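Local coordinates for protein LIN-41 (Caenorhabditis elegans, PDB 4UMG) that controls the onset of developmental plasticity as a TRIM-NHL protein, the part described here being its filamin domain, at residues I28-R33 with V97-Y102. Residues are numbered along the deposited sequence; the frame is centred on the assembly and turned at random.
Sequences IYVQLR and VALSYY
Ile28 and Leu99 form a hydrogen-bonded antiparallel pair: Ile28 N donates to Leu99 O and Leu99 N returns a bond to Ile28 O, each 2.8 Å long, the second nearly straight at 171°. Two residues on, Val30 and Val97 pair in the same way, with Val30 N 2.9 Å from Val97 O. The non-hydrogen-bonded pair between them, Tyr29 with Ala98, points to the other face, where the Tyr29 ring lies obliquely beside the methyl, CE1 3.7 Å from Ala98 CB.

On the face of Ile28, Val30, Val97 and Leu99 the side chains meet one another through carbon atoms alone. The valine side chains run side by side; Val97 CG1, set between its own backbone N and carbonyl carbon (chi1 61°), reaches Val30 CB at 3.6 Å. Val30 CG2 meets Leu99 CD1 at 3.8 Å across the diagonal. At the far end Ile28 CD1 touches Tyr101 CE1 at 3.7 Å.

This face belongs to the core of the immunoglobulin-like filamin fold: Leu111 and Ile113 of strand 107-115 and Ile120 and Met127 of strand 118-130 pack against it. In the sheet, strand 26-31 lies between strands 11-12 and 96-101, and strand 84-91 flanks the latter's other edge.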
loop_
_atom_site.group_PDB
_atom_site.type_symbol
_atom_site.label_atom_id
_atom_site.label_comp_id
_atom_site.label_asym_id
_atom_site.label_seq_id
_atom_site.Cartn_x
_atom_site.Cartn_y
_atom_site.Cartn_z
ATOM N N ILE A 28 4.208 4.731 0.493
ATOM C CA ILE A 28 2.754 4.903 0.468
ATOM C C ILE A 28 2.308 4.731 1.912
ATOM O O ILE A 28 2.763 3.799 2.577
ATOM C CB ILE A 28 2.060 3.881 -0.469
ATOM C CG1 ILE A 28 2.611 3.961 -1.918
ATOM C CG2 ILE A 28 0.518 4.054 -0.443
ATOM C CD1 ILE A 28 2.214 2.688 -2.747
ATOM N N TYR A 29 1.421 5.614 2.401
ATOM C CA TYR A 29 0.944 5.518 3.777
ATOM C C TYR A 29 -0.466 4.984 3.791
ATOM O O TYR A 29 -1.273 5.398 2.966
ATOM C CB TYR A 29 1.003 6.879 4.474
ATOM C CG TYR A 29 2.420 7.338 4.706
ATOM C CD1 TYR A 29 3.175 6.824 5.755
ATOM C CD2 TYR A 29 3.032 8.238 3.840
ATOM C CE1 TYR A 29 4.473 7.262 5.992
ATOM C CE2 TYR A 29 4.347 8.655 4.044
ATOM C CZ TYR A 29 5.065 8.157 5.117
ATOM O OH TYR A 29 6.356 8.573 5.347
ATOM N N VAL A 30 -0.732 4.002 4.674
ATOM C CA VAL A 30 -2.034 3.335 4.828
ATOM C C VAL A 30 -2.577 3.564 6.246
ATOM O O VAL A 30 -1.853 3.408 7.228
ATOM C CB VAL A 30 -1.941 1.831 4.461
ATOM C CG1 VAL A 30 -3.279 1.116 4.642
ATOM C CG2 VAL A 30 -1.430 1.646 3.033
ATOM N N GLN A 31 -3.831 4.005 6.342
ATOM C CA GLN A 31 -4.445 4.276 7.625
ATOM C C GLN A 31 -5.296 3.071 7.971
ATOM O O GLN A 31 -6.232 2.771 7.234
ATOM C CB GLN A 31 -5.323 5.529 7.485
ATOM C CG GLN A 31 -5.922 6.041 8.774
ATOM C CD GLN A 31 -4.895 6.542 9.741
ATOM O OE1 GLN A 31 -4.400 5.789 10.591
ATOM N NE2 GLN A 31 -4.638 7.844 9.709
ATOM N N LEU A 32 -4.939 2.355 9.044
ATOM C CA LEU A 32 -5.699 1.190 9.488
ATOM C C LEU A 32 -6.714 1.635 10.527
ATOM O O LEU A 32 -6.391 2.384 11.463
ATOM C CB LEU A 32 -4.787 0.119 10.090
ATOM C CG LEU A 32 -3.670 -0.454 9.178
ATOM C CD1 LEU A 32 -2.779 -1.378 9.950
ATOM C CD2 LEU A 32 -4.243 -1.224 7.971
ATOM N N ARG A 33 -7.941 1.215 10.337
ATOM C CA ARG A 33 -9.040 1.521 11.250
ATOM C C ARG A 33 -9.755 0.239 11.586
ATOM O O ARG A 33 -9.807 -0.655 10.719
ATOM C CB ARG A 33 -10.066 2.488 10.599
ATOM C CG ARG A 33 -9.465 3.901 10.336
ATOM C CD ARG A 33 -10.517 4.853 9.776
ATOM N NE ARG A 33 -9.948 6.146 9.378
ATOM C CZ ARG A 33 -9.981 7.243 10.133
ATOM N NH1 ARG A 33 -10.540 7.214 11.334
ATOM N NH2 ARG A 33 -9.427 8.370 9.703
ATOM N N VAL A 97 0.676 2.640 8.616
ATOM C CA VAL A 97 1.698 1.724 8.147
ATOM C C VAL A 97 2.337 2.370 6.899
ATOM O O VAL A 97 1.619 2.807 5.992
ATOM C CB VAL A 97 1.207 0.264 7.914
ATOM C CG1 VAL A 97 0.109 0.187 6.868
ATOM C CG2 VAL A 97 2.365 -0.673 7.546
ATOM N N ALA A 98 3.663 2.474 6.885
ATOM C CA ALA A 98 4.366 3.000 5.713
ATOM C C ALA A 98 4.767 1.797 4.857
ATOM O O ALA A 98 5.310 0.825 5.394
ATOM C CB ALA A 98 5.612 3.773 6.148
ATOM N N LEU A 99 4.410 1.814 3.547
ATOM C CA LEU A 99 4.747 0.773 2.598
ATOM C C LEU A 99 5.811 1.330 1.675
ATOM O O LEU A 99 5.616 2.402 1.108
ATOM C CB LEU A 99 3.525 0.406 1.767
ATOM C CG LEU A 99 2.319 -0.144 2.541
ATOM C CD1 LEU A 99 1.242 -0.578 1.571
ATOM C CD2 LEU A 99 2.690 -1.347 3.394
ATOM N N SER A 100 6.965 0.680 1.613
ATOM C CA SER A 100 8.065 1.172 0.795
ATOM C C SER A 100 8.435 0.188 -0.282
ATOM O O SER A 100 8.460 -1.017 -0.040
ATOM C CB SER A 100 9.294 1.474 1.663
ATOM O OG SER A 100 9.027 2.623 2.443
ATOM N N TYR A 101 8.670 0.691 -1.499
ATOM C CA TYR A 101 9.076 -0.155 -2.601
ATOM C C TYR A 101 9.988 0.595 -3.567
ATOM O O TYR A 101 10.029 1.825 -3.564
ATOM C CB TYR A 101 7.848 -0.780 -3.312
ATOM C CG TYR A 101 7.101 0.204 -4.181
ATOM C CD1 TYR A 101 6.184 1.101 -3.627
ATOM C CD2 TYR A 101 7.260 0.205 -5.565
ATOM C CE1 TYR A 101 5.467 1.989 -4.429
ATOM C CE2 TYR A 101 6.610 1.138 -6.365
ATOM C CZ TYR A 101 5.706 2.024 -5.795
ATOM O OH TYR A 101 5.035 2.929 -6.572
ATOM N N TYR A 102 10.715 -0.143 -4.407
ATOM C CA TYR A 102 11.670 0.460 -5.357
ATOM C C TYR A 102 11.294 0.034 -6.771
ATOM O O TYR A 102 11.519 -1.126 -7.138
ATOM C CB TYR A 102 13.067 -0.015 -5.019
ATOM C CG TYR A 102 14.156 0.619 -5.847
ATOM C CD1 TYR A 102 14.747 1.818 -5.456
ATOM C CD2 TYR A 102 14.663 -0.021 -6.975
ATOM C CE1 TYR A 102 15.785 2.383 -6.192
ATOM C CE2 TYR A 102 15.744 0.509 -7.685
ATOM C CZ TYR A 102 16.308 1.708 -7.278
ATOM O OH TYR A 102 17.344 2.274 -7.982
#